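Probable E3 ubiquitin-protein ligase HERC1 (Homo sapiens, PDB 4QT6) is a probable E3 ubiquitin-protein ligase of the HECT class whose SPRY domain probably serves in binding other proteins. Local coordinates at residues A[16-21]-A[140-145]; A[32-37]-A[108-113]; A[48-53]-A[98-103]; A[68-73]-A[88-93]. All blocks are in the same frame, centred on the assembly; numbering follows the deposited sequence.

Contact 1 of 4, residues A[16-21]-A[140-145]; sequences QILTHG and VMFYSS. With ARF (formamide), chain B; ARF (formamide), chain G.
Between the two sheets of the SPRY beta sandwich, Leu18 and His20 of strand 17-20 pack against Val140 and Phe142 of strand 137-142. The two short strand segments run almost parallel, 13° apart, but their axes stay 8.4 Å from each other, and side chains fill the interval. The His20 and Phe142 rings are nearly parallel yet slid so far that they barely overlap; instead each covers the other residue's CB. His20 CB lies 3.7 Å from the Phe142 ring centroid, and Phe142 CB sits over the middle of the imidazole in a reciprocal CH-pi contact. With CG anti to the backbone N (chi1 -176°), the imidazole passes Phe142 and brings CE1 within 3.1 Å of Ser144 O, near the ring plane. Glu149 grips both His20 ND1 and Ser144 OG, while Gly24 O takes His20 NE2, which fixes the ring's rotation. A leucine in place of His20 would probably leave Glu149 and Gly24 O without their imidazole partner. Leu18 CD2 lies 3.8 Å from both Val140 CB and Phe142 CE2. Around this layer, Cys10 of strand 10-13 covers Leu18 and Phe142, Thr55 of strand 55-60 packs on Val140 and Phe142, and Val151 of strand 150-154 on Val140.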
loop_
_atom_site.group_PDB
_atom_site.type_symbol
_atom_site.label_atom_id
_atom_site.label_comp_id
_atom_site.label_asym_id
_atom_site.label_seq_id
_atom_site.Cartn_x
_atom_site.Cartn_y
_atom_site.Cartn_z
ATOM N N GLN A 16 -1.700 -9.052 -11.551
ATOM C CA GLN A 16 -0.673 -8.909 -10.503
ATOM C C GLN A 16 -0.218 -7.472 -10.320
ATOM O O GLN A 16 0.441 -7.155 -9.329
ATOM C CB GLN A 16 0.586 -9.718 -10.900
ATOM C CG GLN A 16 0.386 -11.189 -11.252
ATOM C CD GLN A 16 1.694 -11.872 -11.696
ATOM O OE1 GLN A 16 2.677 -11.215 -12.071
ATOM N NE2 GLN A 16 1.697 -13.192 -11.690
ATOM N N ILE A 17 -0.484 -6.620 -11.300
ATOM C CA ILE A 17 0.046 -5.263 -11.284
ATOM C C ILE A 17 -1.072 -4.243 -11.267
ATOM O O ILE A 17 -2.092 -4.401 -11.947
ATOM C CB ILE A 17 1.010 -5.037 -12.472
ATOM C CG1 ILE A 17 2.303 -5.831 -12.205
ATOM C CG2 ILE A 17 1.349 -3.566 -12.719
ATOM C CD1 ILE A 17 3.160 -5.992 -13.434
ATOM N N LEU A 18 -0.874 -3.187 -10.478
ATOM C CA LEU A 18 -1.777 -2.058 -10.487
ATOM C C LEU A 18 -1.046 -0.899 -11.139
ATOM O O LEU A 18 0.065 -0.520 -10.712
ATOM C CB LEU A 18 -2.219 -1.672 -9.067
ATOM C CG LEU A 18 -3.297 -0.589 -9.006
ATOM C CD1 LEU A 18 -4.641 -1.168 -9.381
ATOM C CD2 LEU A 18 -3.346 0.038 -7.607
ATOM N N THR A 19 -1.671 -0.344 -12.174
ATOM C CA THR A 19 -1.100 0.755 -12.927
ATOM C C THR A 19 -1.931 2.008 -12.748
ATOM O O THR A 19 -3.151 1.967 -12.893
ATOM C CB THR A 19 -1.015 0.374 -14.426
ATOM O OG1 THR A 19 -0.146 -0.754 -14.565
ATOM C CG2 THR A 19 -0.520 1.556 -15.276
ATOM N N HIS A 20 -1.268 3.128 -12.448
ATOM C CA HIS A 20 -1.962 4.377 -12.233
ATOM C C HIS A 20 -2.429 4.864 -13.602
ATOM O O HIS A 20 -1.622 4.971 -14.524
ATOM C CB HIS A 20 -1.040 5.401 -11.592
ATOM C CG HIS A 20 -1.712 6.678 -11.244
ATOM N ND1 HIS A 20 -1.011 7.839 -10.980
ATOM C CD2 HIS A 20 -3.022 6.991 -11.105
ATOM C CE1 HIS A 20 -1.863 8.799 -10.676
ATOM N NE2 HIS A 20 -3.087 8.321 -10.773
ATOM N N GLY A 21 -3.732 5.066 -13.738
ATOM C CA GLY A 21 -4.334 5.407 -15.025
ATOM C C GLY A 21 -4.783 6.846 -15.083
ATOM O O GLY A 21 -4.234 7.717 -14.400
ATOM N N VAL A 140 -2.691 -0.117 -2.765
ATOM C CA VAL A 140 -1.755 0.848 -3.307
ATOM C C VAL A 140 -2.578 2.083 -3.604
ATOM O O VAL A 140 -3.722 1.972 -4.058
ATOM C CB VAL A 140 -1.109 0.292 -4.594
ATOM C CG1 VAL A 140 -0.253 1.336 -5.274
ATOM C CG2 VAL A 140 -0.303 -0.955 -4.272
HETATM N N MSE A 141 -2.009 3.256 -3.334
HETATM C CA MSE A 141 -2.659 4.535 -3.660
HETATM C C MSE A 141 -1.649 5.396 -4.379
HETATM O O MSE A 141 -0.468 5.353 -4.042
HETATM C CB MSE A 141 -3.117 5.146 -2.330
HETATM C CG MSE A 141 -3.972 6.408 -2.397
HETATM SE SE MSE A 141 -2.908 8.070 -2.522
HETATM C CE MSE A 141 -1.273 7.579 -1.552
ATOM N N PHE A 142 -2.104 6.173 -5.359
ATOM C CA PHE A 142 -1.257 7.124 -6.054
ATOM C C PHE A 142 -1.805 8.534 -5.870
ATOM O O PHE A 142 -2.981 8.773 -6.144
ATOM C CB PHE A 142 -1.227 6.788 -7.540
ATOM C CG PHE A 142 -0.806 5.377 -7.849
ATOM C CD1 PHE A 142 0.522 4.968 -7.687
ATOM C CD2 PHE A 142 -1.737 4.464 -8.348
ATOM C CE1 PHE A 142 0.894 3.671 -7.983
ATOM C CE2 PHE A 142 -1.360 3.152 -8.649
ATOM C CZ PHE A 142 -0.050 2.767 -8.455
ATOM N N TYR A 143 -0.956 9.446 -5.398
ATOM C CA TYR A 143 -1.372 10.844 -5.194
ATOM C C TYR A 143 -0.869 11.767 -6.273
ATOM O O TYR A 143 -1.147 12.981 -6.233
ATOM C CB TYR A 143 -0.993 11.372 -3.803
ATOM C CG TYR A 143 0.468 11.287 -3.462
ATOM C CD1 TYR A 143 1.358 12.260 -3.886
ATOM C CD2 TYR A 143 0.971 10.228 -2.722
ATOM C CE1 TYR A 143 2.694 12.176 -3.594
ATOM C CE2 TYR A 143 2.317 10.141 -2.408
ATOM C CZ TYR A 143 3.174 11.133 -2.821
ATOM O OH TYR A 143 4.497 11.053 -2.495
ATOM N N SER A 144 -0.133 11.216 -7.229
ATOM C CA SER A 144 0.231 11.950 -8.418
ATOM C C SER A 144 -0.983 12.222 -9.297
ATOM O O SER A 144 -2.005 11.525 -9.234
ATOM C CB SER A 144 1.291 11.167 -9.186
ATOM O OG SER A 144 0.862 9.831 -9.371
ATOM N N SER A 145 -0.870 13.257 -10.127
ATOM C CA SER A 145 -1.945 13.629 -11.040
ATOM C C SER A 145 -1.876 12.829 -12.335
ATOM O O SER A 145 -2.896 12.458 -12.903
ATOM C CB SER A 145 -1.854 15.121 -11.364
ATOM O OG SER A 145 -0.566 15.450 -11.846
HETATM N N ARF B . 7.083 13.375 -4.717
HETATM C C ARF B . 6.646 13.854 -3.554
HETATM O O ARF B . 5.829 13.236 -2.890
HETATM N N ARF G . 4.890 12.140 -8.648
HETATM C C ARF G . 4.617 12.843 -7.541
HETATM O O ARF G . 3.570 13.472 -7.454
HETATM O O HOH W 1 -4.204 10.483 -13.922
#

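Contact 2 of 4, residues A[32-37]-A[108-113]; sequences TGVTSG and LDMEAR. With ARF (formamide), chain D.
Val34 and Leu108 reach toward each other tip to tip, Val34 CB lying 3.7 Å from Leu108 CD2, while Met110, present as selenomethionine, crosses Val34 at a slant. The valine divides its work between its two methyls. CG1 meets Met110 CG at 3.7 Å, and CG2 turns to the formamide, whose N is 3.8 Å from it. Bends at chi2 and chi3 (both -75°) curl the Met110 chain back over the loop and carry CE to 3.5 Å from Val34 O. An alanine in place of Val34 would lose both methyls and is likely to open a gap beside Leu108 CD2 and Met110 CG. The contact fastens the connection from strand 26-30 of one sheet to strand 38-47 of the other onto the tight turn that joins the antiparallel strands 103-109 and 114-119. Gly37 O receives two backbone donors of that turn, Met110 N at 2.7 Å and Glu111 N at 3.3 Å, both through bent bonds. Asp109 shapes the turn from within through an Asx motif, its OD1 accepting Ala112 N at 3.0 Å in a nearly straight bond (173°) from above the carboxylate plane. Leu136 packs on both Leu108 and Met110 and pairs through its backbone with Val34.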
loop_
_atom_site.group_PDB
_atom_site.type_symbol
_atom_site.label_atom_id
_atom_site.label_comp_id
_atom_site.label_asym_id
_atom_site.label_seq_id
_atom_site.Cartn_x
_atom_site.Cartn_y
_atom_site.Cartn_z
ATOM N N THR A 32 -8.559 -10.298 -2.190
ATOM C CA THR A 32 -8.905 -11.022 -0.968
ATOM C C THR A 32 -8.559 -10.237 0.292
ATOM O O THR A 32 -7.480 -9.669 0.404
ATOM C CB THR A 32 -8.096 -12.342 -0.870
ATOM O OG1 THR A 32 -8.141 -13.042 -2.121
ATOM C CG2 THR A 32 -8.647 -13.246 0.240
ATOM N N GLY A 33 -9.507 -10.220 1.221
ATOM C CA GLY A 33 -9.334 -9.509 2.473
ATOM C C GLY A 33 -8.824 -10.426 3.557
ATOM O O GLY A 33 -8.950 -11.662 3.463
ATOM N N VAL A 34 -8.246 -9.813 4.589
ATOM C CA VAL A 34 -7.731 -10.514 5.757
ATOM C C VAL A 34 -8.620 -10.184 6.958
ATOM O O VAL A 34 -8.861 -9.003 7.232
ATOM C CB VAL A 34 -6.275 -10.092 6.040
ATOM C CG1 VAL A 34 -5.682 -10.874 7.212
ATOM C CG2 VAL A 34 -5.416 -10.304 4.805
ATOM N N THR A 35 -9.086 -11.213 7.674
ATOM C CA THR A 35 -10.036 -10.996 8.775
ATOM C C THR A 35 -9.611 -11.524 10.133
ATOM O O THR A 35 -10.278 -11.259 11.151
ATOM C CB THR A 35 -11.419 -11.566 8.429
ATOM O OG1 THR A 35 -11.270 -12.919 7.999
ATOM C CG2 THR A 35 -12.048 -10.779 7.325
ATOM N N SER A 36 -8.531 -12.292 10.188
ATOM C CA SER A 36 -7.978 -12.735 11.470
ATOM C C SER A 36 -6.515 -13.136 11.284
ATOM O O SER A 36 -5.969 -13.100 10.163
ATOM C CB SER A 36 -8.790 -13.905 12.031
ATOM O OG SER A 36 -8.669 -15.073 11.249
ATOM N N GLY A 37 -5.875 -13.559 12.365
ATOM C CA GLY A 37 -4.538 -14.106 12.250
ATOM C C GLY A 37 -3.532 -13.087 11.753
ATOM O O GLY A 37 -3.579 -11.914 12.142
ATOM N N LEU A 108 0.560 -7.830 8.180
ATOM C CA LEU A 108 -0.709 -7.441 8.751
ATOM C C LEU A 108 -1.081 -8.468 9.803
ATOM O O LEU A 108 -1.453 -9.606 9.486
ATOM C CB LEU A 108 -1.795 -7.347 7.671
ATOM C CG LEU A 108 -3.192 -7.055 8.176
ATOM C CD1 LEU A 108 -3.249 -5.702 8.898
ATOM C CD2 LEU A 108 -4.188 -7.145 7.026
ATOM N N ASP A 109 -0.989 -8.050 11.064
ATOM C CA ASP A 109 -1.228 -8.939 12.206
ATOM C C ASP A 109 -2.552 -8.543 12.850
ATOM O O ASP A 109 -2.622 -7.586 13.626
ATOM C CB ASP A 109 -0.051 -8.839 13.184
ATOM C CG ASP A 109 -0.112 -9.888 14.288
ATOM O OD1 ASP A 109 -1.214 -10.380 14.560
ATOM O OD2 ASP A 109 0.951 -10.211 14.853
HETATM N N MSE A 110 -3.605 -9.267 12.495
HETATM C CA MSE A 110 -4.958 -8.915 12.926
HETATM C C MSE A 110 -5.236 -9.352 14.342
HETATM O O MSE A 110 -6.234 -8.927 14.946
HETATM C CB MSE A 110 -6.010 -9.497 12.008
HETATM C CG MSE A 110 -5.816 -9.163 10.541
HETATM SE SE MSE A 110 -6.352 -7.291 10.275
HETATM C CE MSE A 110 -8.290 -7.626 10.363
ATOM N N GLU A 111 -4.405 -10.248 14.862
ATOM C CA GLU A 111 -4.511 -10.687 16.256
ATOM C C GLU A 111 -3.931 -9.605 17.171
ATOM O O GLU A 111 -4.611 -9.124 18.071
ATOM C CB GLU A 111 -3.806 -12.039 16.443
ATOM C CG GLU A 111 -3.774 -12.562 17.873
ATOM C CD GLU A 111 -5.148 -12.753 18.485
ATOM O OE1 GLU A 111 -5.228 -12.825 19.732
ATOM O OE2 GLU A 111 -6.145 -12.817 17.736
ATOM N N ALA A 112 -2.688 -9.204 16.918
ATOM C CA ALA A 112 -2.019 -8.122 17.667
ATOM C C ALA A 112 -2.466 -6.726 17.259
ATOM O O ALA A 112 -2.139 -5.768 17.961
ATOM C CB ALA A 112 -0.517 -8.211 17.526
ATOM N N ARG A 113 -3.183 -6.613 16.137
ATOM C CA ARG A 113 -3.684 -5.318 15.619
ATOM C C ARG A 113 -2.524 -4.384 15.265
ATOM O O ARG A 113 -2.477 -3.198 15.649
ATOM C CB ARG A 113 -4.718 -4.682 16.579
ATOM C CG ARG A 113 -5.882 -5.614 16.907
ATOM C CD ARG A 113 -6.952 -4.989 17.811
HETATM N N ARF D . -5.811 -13.803 3.471
HETATM C C ARF D . -4.927 -13.988 2.488
HETATM O O ARF D . -4.878 -13.180 1.571
#

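Contact 3 of 4, residues A[48-53]-A[98-103]; sequences ENRGNE and FTQGDF. With ARF (formamide), chain B; ARF (formamide), chain G; ARF (formamide), chain E.
Gln100 reaches from its turn to the 48-53 loop, and most of its side chain meets that loop. In one of its two modelled conformers, Arg50 lays one face of its guanidinium over Gln100 CB, which stands 3.7 Å from the plane of the cation, above its centre. In that conformer Gln100 CG continues past Arg50 NH2 at 3.6 Å. CG is anti to the backbone N (chi1 -173°) and the chain stays extended beyond it, which carries the amide out to the start of the other loop. There OE1 accepts Glu48 N at 2.9 Å in a nearly straight bond (172°). The same oxygen is only 3.0 Å from Glu48 O, a pairing of two acceptors that probably costs something. NE2 and Arg50 NH2, two donors, are near but not bonded, with the amide turned 53° from the guanidinium plane.

Next to it Thr99 OG1 donates to Glu53 OE2 at 2.6 Å, on the anti lone pair. Gly51 N reaches that oxygen at 2.9 Å from above the carboxylate plane, so a single oxygen ties together two type II turns, Asn49 to Asn52 and Thr99 to Asp102. Asn52 and Glu53 also hold two formamides through Asn52 O, Asn52 OD1 and Glu53 O, consistent with a loop edge able to bind polar groups. The pair of loops sits at the ends of strands 38-47, 55-60 and 103-109: Gly101 and Asp102 bond through their backbones to Ile45, Gln100 touches Lys47, and Phe98 meets the Tyr78 ring of strand 75-79.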
loop_
_atom_site.group_PDB
_atom_site.type_symbol
_atom_site.label_atom_id
_atom_site.label_comp_id
_atom_site.label_asym_id
_atom_site.label_seq_id
_atom_site.Cartn_x
_atom_site.Cartn_y
_atom_site.Cartn_z
ATOM N N GLU A 48 8.296 3.846 -11.265
ATOM C CA GLU A 48 8.108 5.088 -10.546
ATOM C C GLU A 48 9.012 6.173 -11.149
ATOM O O GLU A 48 9.831 5.882 -12.020
ATOM C CB GLU A 48 8.409 4.901 -9.045
ATOM C CG GLU A 48 7.155 4.911 -8.158
ATOM C CD GLU A 48 6.542 6.294 -8.013
ATOM O OE1 GLU A 48 5.583 6.462 -7.219
ATOM O OE2 GLU A 48 7.015 7.245 -8.697
ATOM N N ASN A 49 8.816 7.401 -10.683
ATOM C CA ASN A 49 9.727 8.533 -10.960
ATOM C C ASN A 49 10.674 8.678 -9.792
ATOM O O ASN A 49 10.294 9.178 -8.737
ATOM C CB ASN A 49 8.921 9.806 -11.172
ATOM C CG ASN A 49 7.944 9.677 -12.308
ATOM O OD1 ASN A 49 6.723 9.665 -12.112
ATOM N ND2 ASN A 49 8.474 9.534 -13.510
ATOM N N ARG A 50 11.897 8.187 -9.966
ATOM C CA ARG A 50 12.881 8.187 -8.894
ATOM C C ARG A 50 13.111 9.610 -8.399
ATOM O O ARG A 50 13.282 10.540 -9.201
ATOM C CB ARG A 50 14.200 7.581 -9.362
ATOM C CG ARG A 50 14.146 6.081 -9.613
ATOM C CD ARG A 50 15.304 5.643 -10.498
ATOM N NE ARG A 50 15.103 4.325 -11.099
ATOM C CZ ARG A 50 15.273 3.157 -10.475
ATOM N NH1 ARG A 50 15.627 3.100 -9.189
ATOM N NH2 ARG A 50 15.078 2.027 -11.147
ATOM N N GLY A 51 13.077 9.777 -7.083
ATOM C CA GLY A 51 13.230 11.102 -6.468
ATOM C C GLY A 51 12.016 12.011 -6.509
ATOM O O GLY A 51 12.081 13.142 -6.043
ATOM N N ASN A 52 10.902 11.556 -7.076
ATOM C CA ASN A 52 9.678 12.346 -7.083
ATOM C C ASN A 52 8.492 11.396 -7.134
ATOM O O ASN A 52 7.606 11.518 -7.976
ATOM C CB ASN A 52 9.664 13.300 -8.277
ATOM C CG ASN A 52 8.524 14.298 -8.224
ATOM O OD1 ASN A 52 8.094 14.744 -7.149
ATOM N ND2 ASN A 52 8.026 14.658 -9.389
ATOM N N GLU A 53 8.497 10.455 -6.196
ATOM C CA GLU A 53 7.544 9.334 -6.220
ATOM C C GLU A 53 6.157 9.816 -5.848
ATOM O O GLU A 53 6.003 10.858 -5.188
ATOM C CB GLU A 53 7.994 8.219 -5.273
ATOM C CG GLU A 53 9.225 7.455 -5.723
ATOM C CD GLU A 53 10.541 8.156 -5.407
ATOM O OE1 GLU A 53 10.525 9.230 -4.785
ATOM O OE2 GLU A 53 11.593 7.633 -5.803
ATOM N N PHE A 98 11.351 4.562 -0.412
ATOM C CA PHE A 98 11.536 3.483 -1.368
ATOM C C PHE A 98 11.136 3.945 -2.756
ATOM O O PHE A 98 10.508 5.000 -2.914
ATOM C CB PHE A 98 10.796 2.205 -0.933
ATOM C CG PHE A 98 9.311 2.390 -0.703
ATOM C CD1 PHE A 98 8.835 2.809 0.528
ATOM C CD2 PHE A 98 8.391 2.114 -1.700
ATOM C CE1 PHE A 98 7.479 2.963 0.764
ATOM C CE2 PHE A 98 7.029 2.266 -1.471
ATOM C CZ PHE A 98 6.568 2.697 -0.247
ATOM N N THR A 99 11.522 3.172 -3.762
ATOM C CA THR A 99 11.340 3.589 -5.151
ATOM C C THR A 99 11.318 2.392 -6.080
ATOM O O THR A 99 11.276 1.213 -5.635
ATOM C CB THR A 99 12.447 4.603 -5.567
ATOM O OG1 THR A 99 12.092 5.249 -6.803
ATOM C CG2 THR A 99 13.785 3.936 -5.672
ATOM N N GLN A 100 11.325 2.690 -7.382
ATOM C CA GLN A 100 11.348 1.662 -8.412
ATOM C C GLN A 100 12.407 0.615 -8.121
ATOM O O GLN A 100 13.556 0.952 -7.811
ATOM C CB GLN A 100 11.634 2.319 -9.760
ATOM C CG GLN A 100 11.517 1.369 -10.927
ATOM C CD GLN A 100 11.530 2.076 -12.268
ATOM O OE1 GLN A 100 10.795 3.038 -12.491
ATOM N NE2 GLN A 100 12.350 1.568 -13.194
ATOM N N GLY A 101 12.034 -0.654 -8.218
ATOM C CA GLY A 101 12.943 -1.764 -8.015
ATOM C C GLY A 101 13.060 -2.268 -6.589
ATOM O O GLY A 101 13.703 -3.305 -6.355
ATOM N N ASP A 102 12.433 -1.573 -5.642
ATOM C CA ASP A 102 12.398 -2.016 -4.247
ATOM C C ASP A 102 11.190 -2.922 -3.960
ATOM O O ASP A 102 10.118 -2.827 -4.613
ATOM C CB ASP A 102 12.334 -0.823 -3.284
ATOM C CG ASP A 102 13.607 0.014 -3.284
ATOM O OD1 ASP A 102 14.687 -0.581 -3.462
ATOM O OD2 ASP A 102 13.513 1.250 -3.068
ATOM N N PHE A 103 11.404 -3.805 -2.996
ATOM C CA PHE A 103 10.357 -4.620 -2.361
ATOM C C PHE A 103 10.017 -4.077 -0.999
ATOM O O PHE A 103 10.929 -3.759 -0.221
ATOM C CB PHE A 103 10.832 -6.047 -2.108
ATOM C CG PHE A 103 10.957 -6.890 -3.331
ATOM C CD1 PHE A 103 12.154 -6.941 -4.025
ATOM C CD2 PHE A 103 9.908 -7.692 -3.750
ATOM C CE1 PHE A 103 12.283 -7.748 -5.148
ATOM C CE2 PHE A 103 10.029 -8.501 -4.850
ATOM C CZ PHE A 103 11.221 -8.531 -5.554
HETATM N N ARF B . 7.083 13.375 -4.717
HETATM C C ARF B . 6.646 13.854 -3.554
HETATM O O ARF B . 5.829 13.236 -2.890
HETATM N N ARF G . 4.890 12.140 -8.648
HETATM C C ARF G . 4.617 12.843 -7.541
HETATM O O ARF G . 3.570 13.472 -7.454
HETATM N N ARF E . 14.510 -9.030 -7.895
HETATM C C ARF E . 13.392 -8.817 -8.604
HETATM O O ARF E . 12.578 -9.708 -8.661
#

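Contact 4 of 4, residues A[68-73]-A[88-93]; sequences NHRTTS and NGEQTL
Thr72 O accepts the backbone N of Asn88 at 2.8 Å, and this bond joins the 68-73 loop to the turn that follows strand 84-86. Beside it Gly89 CA approaches Arg70 O at 3.3 Å in a CA-H...O contact. Ser73 OG rests against Asn88 CB at 3.4 Å. A water threads the gap between the two backbones, donating to His69 O and Thr72 O and accepting from Gly89 N at 2.9 Å. Farther out, Arg70 and Glu90 lie side by side and point the same way, and Arg70 NH1 meets Glu90 OE1 at 3.2 Å in a salt bridge. The bond enters from above the carboxylate plane, 63° out of it, with the two flat groups turned 60° against each other.

The second shell sets these groups in place. Asn68 forms an Asx turn, its OD1 accepting Arg70 N at 3.0 Å, and its backbone O accepts both Thr71 N and Thr72 N. Asp66 holds the hydroxyls of Thr71 and Thr72. A bend at chi2 (-107°) steers the Arg70 chain, and its CG lies over one face of the His69 ring, which itself meets Tyr86 edge-to-face. Tyr86 OH gives Glu90 OE1 a weak second bond. Arg70 also comes close to the like charge of Arg79, so its salt bridge to Glu90 probably eases that crowding by offsetting the charge of Arg70. With its single tilted bond at the surface, the salt bridge is likely to add modestly to a contact whose main ties are the backbone bond and the shared water.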
loop_
_atom_site.group_PDB
_atom_site.type_symbol
_atom_site.label_atom_id
_atom_site.label_comp_id
_atom_site.label_asym_id
_atom_site.label_seq_id
_atom_site.Cartn_x
_atom_site.Cartn_y
_atom_site.Cartn_z
ATOM N N ASN A 68 -7.328 10.212 0.369
ATOM C CA ASN A 68 -6.293 11.230 0.519
ATOM C C ASN A 68 -5.372 10.766 1.628
ATOM O O ASN A 68 -5.808 10.623 2.778
ATOM C CB ASN A 68 -6.954 12.558 0.912
ATOM C CG ASN A 68 -5.977 13.699 1.113
ATOM O OD1 ASN A 68 -4.758 13.552 1.045
ATOM N ND2 ASN A 68 -6.537 14.882 1.370
ATOM N N HIS A 69 -4.119 10.499 1.290
ATOM C CA HIS A 69 -3.174 10.000 2.287
ATOM C C HIS A 69 -3.029 10.928 3.493
ATOM O O HIS A 69 -2.776 10.445 4.589
ATOM C CB HIS A 69 -1.808 9.636 1.681
ATOM C CG HIS A 69 -1.036 10.802 1.161
ATOM N ND1 HIS A 69 -1.412 11.502 0.036
ATOM C CD2 HIS A 69 0.115 11.367 1.587
ATOM C CE1 HIS A 69 -0.538 12.463 -0.195
ATOM N NE2 HIS A 69 0.395 12.407 0.736
ATOM N N ARG A 70 -3.215 12.240 3.305
ATOM C CA ARG A 70 -3.059 13.206 4.396
ATOM C C ARG A 70 -4.174 13.144 5.444
ATOM O O ARG A 70 -3.963 13.558 6.590
ATOM C CB ARG A 70 -2.963 14.626 3.816
ATOM C CG ARG A 70 -1.745 14.845 2.944
ATOM C CD ARG A 70 -0.707 15.697 3.634
ATOM N NE ARG A 70 0.515 15.778 2.838
ATOM C CZ ARG A 70 1.751 15.604 3.303
ATOM N NH1 ARG A 70 1.979 15.346 4.588
ATOM N NH2 ARG A 70 2.783 15.707 2.469
ATOM N N THR A 71 -5.351 12.634 5.063
ATOM C CA THR A 71 -6.519 12.603 5.943
ATOM C C THR A 71 -7.132 11.230 6.207
ATOM O O THR A 71 -7.808 11.048 7.211
ATOM C CB THR A 71 -7.648 13.503 5.424
ATOM O OG1 THR A 71 -8.108 13.049 4.139
ATOM C CG2 THR A 71 -7.152 14.921 5.301
ATOM N N THR A 72 -6.908 10.263 5.310
ATOM C CA THR A 72 -7.680 9.038 5.373
ATOM C C THR A 72 -7.516 8.225 6.666
ATOM O O THR A 72 -6.421 8.067 7.165
ATOM C CB THR A 72 -7.363 8.094 4.169
ATOM O OG1 THR A 72 -8.241 6.969 4.213
ATOM C CG2 THR A 72 -5.947 7.656 4.174
ATOM N N SER A 73 -8.647 7.754 7.170
ATOM C CA SER A 73 -8.716 6.710 8.199
ATOM C C SER A 73 -9.223 5.387 7.619
ATOM O O SER A 73 -9.358 4.405 8.351
ATOM C CB SER A 73 -9.625 7.181 9.346
ATOM O OG SER A 73 -8.990 8.257 10.044
ATOM N N ASN A 88 -5.186 8.551 9.667
ATOM C CA ASN A 88 -5.785 9.706 10.367
ATOM C C ASN A 88 -4.730 10.812 10.460
ATOM O O ASN A 88 -4.588 11.479 11.501
ATOM C CB ASN A 88 -6.298 9.298 11.751
ATOM C CG ASN A 88 -7.116 10.385 12.412
ATOM O OD1 ASN A 88 -7.843 11.109 11.746
ATOM N ND2 ASN A 88 -7.012 10.483 13.737
ATOM N N GLY A 89 -3.964 10.980 9.384
ATOM C CA GLY A 89 -2.912 11.975 9.321
ATOM C C GLY A 89 -1.514 11.413 9.340
ATOM O O GLY A 89 -1.308 10.220 9.599
ATOM N N GLU A 90 -0.538 12.272 9.076
ATOM C CA GLU A 90 0.864 11.895 9.062
ATOM C C GLU A 90 1.318 11.578 10.465
ATOM O O GLU A 90 1.060 12.350 11.416
ATOM C CB GLU A 90 1.756 13.005 8.485
ATOM C CG GLU A 90 3.187 12.570 8.190
ATOM C CD GLU A 90 4.008 13.640 7.486
ATOM O OE1 GLU A 90 4.109 13.616 6.233
ATOM O OE2 GLU A 90 4.558 14.522 8.189
ATOM N N GLN A 91 1.989 10.449 10.611
ATOM C CA GLN A 91 2.472 10.009 11.908
ATOM C C GLN A 91 3.874 10.535 12.170
ATOM O O GLN A 91 4.563 10.987 11.264
ATOM C CB GLN A 91 2.477 8.480 11.974
ATOM C CG GLN A 91 1.100 7.882 11.774
ATOM C CD GLN A 91 0.088 8.480 12.721
ATOM O OE1 GLN A 91 -0.840 9.164 12.310
ATOM N NE2 GLN A 91 0.299 8.268 14.015
ATOM N N THR A 92 4.308 10.443 13.424
ATOM C CA THR A 92 5.652 10.851 13.775
ATOM C C THR A 92 6.691 9.916 13.190
ATOM O O THR A 92 7.689 10.365 12.611
ATOM C CB THR A 92 5.822 10.907 15.302
ATOM O OG1 THR A 92 4.844 11.803 15.843
ATOM C CG2 THR A 92 7.216 11.397 15.660
ATOM N N LEU A 93 6.461 8.617 13.340
ATOM C CA LEU A 93 7.427 7.624 12.871
ATOM C C LEU A 93 7.611 7.713 11.360
ATOM O O LEU A 93 6.643 7.714 10.597
ATOM C CB LEU A 93 6.990 6.211 13.250
ATOM C CG LEU A 93 7.850 5.045 12.762
ATOM C CD1 LEU A 93 9.267 5.077 13.325
ATOM C CD2 LEU A 93 7.173 3.730 13.110
HETATM O O HOH W 2 -4.084 9.555 6.917
#

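The first segments follow the order of contacts 1 to 4 along the chain and the second segments return in reverse, so the contacts enclose one another, with 68-73 and 88-93 innermost. Contacts 1 and 2 both reach the seven-stranded sheet, but their centres are about 24 Å apart, on opposite sides of the chain's centre. Contacts 1 and 3, with centres about 13 Å apart, touch through Tyr143 and Glu53 and share two formamides; Tyr143 also stacks on His69 of contact 4. Contact 2 stands apart, its centre about 28 Å from that of contact 3. Tyr143 thus links contacts 1, 3 and 4 at one end of the sandwich, where loops could take part in binding partners, as in other SPRY domains.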